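Local coordinates for photosystem II stability/assembly factor HCF136, chloroplastic (Cyanidioschyzon merolae, PDB 5OJ3), which is probably essential for photosystem II biogenesis, being required to assemble an early intermediate that contains D2 and cytochrome b559, at residues A[172-185]-A[211-223]. Sequence-based numbering, arbitrary orientation.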
# COMPACT_ATOMS: atom_id res chain seq x y z
N ASN A 172 -4.56 2.18 -8.10
CA ASN A 172 -3.19 2.65 -7.92
C ASN A 172 -2.59 3.06 -9.25
O ASN A 172 -3.12 2.75 -10.32
CB ASN A 172 -2.31 1.58 -7.24
CG ASN A 172 -2.53 0.19 -7.81
OD1 ASN A 172 -3.58 -0.42 -7.60
ND2 ASN A 172 -1.54 -0.31 -8.53
N VAL A 173 -1.46 3.75 -9.16
CA VAL A 173 -0.66 4.16 -10.31
C VAL A 173 0.81 3.92 -9.95
O VAL A 173 1.19 4.00 -8.78
CB VAL A 173 -0.91 5.64 -10.69
CG1 VAL A 173 -0.39 6.58 -9.61
CG2 VAL A 173 -0.28 5.97 -12.04
N SER A 174 1.62 3.61 -10.96
CA SER A 174 3.00 3.22 -10.70
C SER A 174 3.88 3.57 -11.90
O SER A 174 3.53 3.24 -13.04
CB SER A 174 3.10 1.71 -10.40
OG SER A 174 4.44 1.32 -10.21
N PHE A 175 5.02 4.20 -11.63
CA PHE A 175 5.93 4.70 -12.65
C PHE A 175 7.23 3.92 -12.67
O PHE A 175 7.73 3.48 -11.63
CB PHE A 175 6.26 6.18 -12.43
CG PHE A 175 5.41 7.13 -13.24
CD1 PHE A 175 5.75 7.43 -14.55
CD2 PHE A 175 4.30 7.73 -12.68
CE1 PHE A 175 4.98 8.31 -15.29
CE2 PHE A 175 3.53 8.61 -13.42
CZ PHE A 175 3.87 8.90 -14.73
N SER A 176 7.79 3.76 -13.87
CA SER A 176 9.18 3.35 -14.06
C SER A 176 9.71 4.11 -15.26
O SER A 176 9.19 3.96 -16.37
CB SER A 176 9.32 1.85 -14.27
OG SER A 176 10.67 1.51 -14.53
N GLY A 177 10.74 4.92 -15.05
CA GLY A 177 11.22 5.81 -16.09
C GLY A 177 10.20 6.89 -16.37
O GLY A 177 10.02 7.81 -15.57
N ASP A 178 9.52 6.79 -17.51
CA ASP A 178 8.37 7.63 -17.82
C ASP A 178 7.14 6.79 -18.11
O ASP A 178 6.09 7.33 -18.49
CB ASP A 178 8.69 8.56 -18.99
CG ASP A 178 7.86 9.82 -18.98
OD1 ASP A 178 7.87 10.53 -17.95
OD2 ASP A 178 7.20 10.12 -20.00
N GLU A 179 7.23 5.47 -17.93
CA GLU A 179 6.14 4.54 -18.17
C GLU A 179 5.31 4.39 -16.90
O GLU A 179 5.85 4.13 -15.82
CB GLU A 179 6.71 3.19 -18.60
CG GLU A 179 5.77 2.27 -19.34
CD GLU A 179 6.51 1.09 -19.95
OE1 GLU A 179 7.72 0.95 -19.69
OE2 GLU A 179 5.88 0.30 -20.69
N ALA A 180 4.00 4.56 -17.02
CA ALA A 180 3.09 4.51 -15.89
C ALA A 180 2.03 3.43 -16.10
O ALA A 180 1.57 3.23 -17.23
CB ALA A 180 2.40 5.86 -15.66
N TRP A 181 1.66 2.75 -15.02
CA TRP A 181 0.63 1.71 -15.05
C TRP A 181 -0.45 2.06 -14.04
O TRP A 181 -0.15 2.44 -12.90
CB TRP A 181 1.22 0.34 -14.72
CG TRP A 181 2.30 -0.14 -15.65
CD1 TRP A 181 3.57 0.35 -15.74
CD2 TRP A 181 2.20 -1.21 -16.60
NE1 TRP A 181 4.27 -0.35 -16.70
CE2 TRP A 181 3.45 -1.31 -17.24
CE3 TRP A 181 1.18 -2.09 -16.97
CZ2 TRP A 181 3.71 -2.25 -18.23
CZ3 TRP A 181 1.44 -3.03 -17.96
CH2 TRP A 181 2.70 -3.10 -18.57
N VAL A 182 -1.71 1.93 -14.45
CA VAL A 182 -2.87 2.18 -13.59
C VAL A 182 -3.77 0.95 -13.63
O VAL A 182 -3.92 0.32 -14.68
CB VAL A 182 -3.65 3.44 -14.03
CG1 VAL A 182 -4.54 3.94 -12.91
CG2 VAL A 182 -2.70 4.53 -14.48
N ILE A 183 -4.38 0.62 -12.49
CA ILE A 183 -5.40 -0.42 -12.44
C ILE A 183 -6.59 0.11 -11.66
O ILE A 183 -6.49 1.07 -10.89
CB ILE A 183 -4.89 -1.74 -11.81
CG1 ILE A 183 -4.75 -1.62 -10.29
CG2 ILE A 183 -3.59 -2.18 -12.45
CD1 ILE A 183 -4.00 -2.78 -9.67
N GLY A 184 -7.74 -0.53 -11.87
CA GLY A 184 -8.98 -0.08 -11.26
C GLY A 184 -9.94 -1.22 -11.01
O GLY A 184 -9.65 -2.38 -11.32
N LYS A 185 -11.09 -0.88 -10.44
CA LYS A 185 -12.17 -1.82 -10.15
C LYS A 185 -13.47 -1.35 -10.79
O LYS A 185 -13.81 -0.16 -10.68
CB LYS A 185 -12.37 -2.00 -8.64
CG LYS A 185 -13.78 -2.43 -8.25
CD LYS A 185 -13.88 -2.76 -6.77
CE LYS A 185 -13.08 -4.00 -6.42
NZ LYS A 185 -13.20 -4.32 -4.97
N GLU A 211 -9.30 -10.06 -8.84
CA GLU A 211 -9.19 -8.86 -9.65
C GLU A 211 -7.90 -8.13 -9.30
O GLU A 211 -7.34 -8.32 -8.22
CB GLU A 211 -10.40 -7.94 -9.44
CG GLU A 211 -10.52 -7.33 -8.06
CD GLU A 211 -11.64 -7.95 -7.25
OE1 GLU A 211 -11.91 -9.15 -7.44
OE2 GLU A 211 -12.25 -7.23 -6.44
N PRO A 212 -7.39 -7.29 -10.21
CA PRO A 212 -6.12 -6.60 -9.95
C PRO A 212 -6.17 -5.79 -8.66
O PRO A 212 -7.12 -5.05 -8.40
CB PRO A 212 -5.95 -5.70 -11.17
CG PRO A 212 -6.70 -6.39 -12.25
CD PRO A 212 -7.88 -7.03 -11.58
N LEU A 213 -5.13 -5.94 -7.85
CA LEU A 213 -5.02 -5.27 -6.56
C LEU A 213 -3.80 -4.38 -6.45
O LEU A 213 -3.88 -3.34 -5.79
CB LEU A 213 -4.99 -6.31 -5.43
CG LEU A 213 -5.10 -5.79 -4.00
CD1 LEU A 213 -6.34 -4.92 -3.84
CD2 LEU A 213 -5.14 -6.95 -3.02
N LEU A 214 -2.69 -4.74 -7.08
CA LEU A 214 -1.46 -3.95 -6.99
C LEU A 214 -0.66 -4.16 -8.26
O LEU A 214 -0.35 -5.30 -8.62
CB LEU A 214 -0.63 -4.36 -5.77
CG LEU A 214 0.64 -3.56 -5.50
CD1 LEU A 214 0.31 -2.11 -5.21
CD2 LEU A 214 1.43 -4.18 -4.35
N VAL A 215 -0.34 -3.07 -8.95
CA VAL A 215 0.59 -3.10 -10.07
C VAL A 215 1.84 -2.33 -9.66
O VAL A 215 1.78 -1.38 -8.87
CB VAL A 215 -0.03 -2.53 -11.37
CG1 VAL A 215 0.04 -1.01 -11.39
CG2 VAL A 215 0.67 -3.12 -12.59
N THR A 216 2.98 -2.78 -10.17
CA THR A 216 4.27 -2.18 -9.84
C THR A 216 5.12 -2.14 -11.09
O THR A 216 5.40 -3.19 -11.68
CB THR A 216 4.98 -2.97 -8.73
OG1 THR A 216 4.02 -3.44 -7.77
CG2 THR A 216 6.00 -2.09 -8.02
N ALA A 217 5.52 -0.94 -11.51
CA ALA A 217 6.30 -0.78 -12.72
C ALA A 217 7.75 -1.15 -12.46
O ALA A 217 8.38 -0.64 -11.52
CB ALA A 217 6.20 0.66 -13.23
N LEU A 218 8.29 -2.05 -13.29
CA LEU A 218 9.61 -2.62 -13.07
C LEU A 218 10.68 -2.11 -14.02
O LEU A 218 11.87 -2.28 -13.74
CB LEU A 218 9.56 -4.15 -13.21
CG LEU A 218 8.62 -4.97 -12.31
CD1 LEU A 218 9.10 -6.41 -12.27
CD2 LEU A 218 8.56 -4.38 -10.91
N GLY A 219 10.29 -1.49 -15.13
CA GLY A 219 11.22 -1.11 -16.16
C GLY A 219 10.51 -1.03 -17.50
O GLY A 219 9.27 -1.04 -17.57
N PRO A 220 11.27 -0.93 -18.58
CA PRO A 220 10.66 -0.83 -19.91
C PRO A 220 9.77 -2.02 -20.21
O PRO A 220 10.21 -3.17 -20.21
CB PRO A 220 11.87 -0.77 -20.85
CG PRO A 220 12.99 -0.29 -19.99
CD PRO A 220 12.74 -0.87 -18.64
N ASN A 221 8.48 -1.74 -20.45
CA ASN A 221 7.48 -2.73 -20.83
C ASN A 221 7.35 -3.85 -19.80
O ASN A 221 6.90 -4.95 -20.13
CB ASN A 221 7.80 -3.32 -22.21
CG ASN A 221 8.20 -2.26 -23.22
OD1 ASN A 221 7.55 -1.22 -23.34
ND2 ASN A 221 9.29 -2.52 -23.94
N CYS A 222 7.72 -3.59 -18.55
CA CYS A 222 7.79 -4.62 -17.52
C CYS A 222 7.02 -4.16 -16.29
O CYS A 222 7.17 -3.02 -15.85
CB CYS A 222 9.25 -4.92 -17.16
SG CYS A 222 9.50 -6.34 -16.07
N ALA A 223 6.20 -5.06 -15.73
CA ALA A 223 5.39 -4.73 -14.57
C ALA A 223 4.91 -6.01 -13.91
O ALA A 223 4.68 -7.02 -14.58
CB ALA A 223 4.20 -3.85 -14.94
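Ala-223 sets its CB over one face of the Trp-181 indole, 3.6 Å from the centroid of the six-membered ring and 15° off its normal, a CH-pi contact. Ala-217 reaches the same indole obliquely, its CB 3.6 Å from CD1 of Trp-181, and also packs on CB of Ser-176. Further along, Val-215 fits between Trp-181 and Ile-183: its CG1 meets CB of the tryptophan, and its CB lies 3.7 Å from CG2 of Ile-183, whose CD1 touches the Leu-213/Leu-214 peptide and Pro-212 CB. Ser-174 adds a polar link, its OG accepting the N-H of Ala-217 at 2.8 Å; with OG anti to the backbone N (chi1 177°), the hydroxyl is directed at the facing strand. These are two adjacent blades of the seven-bladed beta-propeller, packed face to face through their first two strands; strands 172-176 and 212-219 run nearly parallel, 7° apart, each innermost in its four-stranded blade. At the hairpin end, Glu-179 OE1 takes the N-H of Asn-221 on its syn lone pair (2.9 Å), gripping the type II turn Gly-219 to Cys-222. Replacing Glu-179 by an alanine would probably leave that N-H without its acceptor and Arg-191, salt-bridged to OE2, without its carboxylate mate. At the other end, a salt bridge joins NZ of Lys-185 to OE2 of Glu-211 at 3.4 Å. Behind the first strand, Asp-122 and Asp-124 hold the backbone N-H groups of Val-173 and Phe-175.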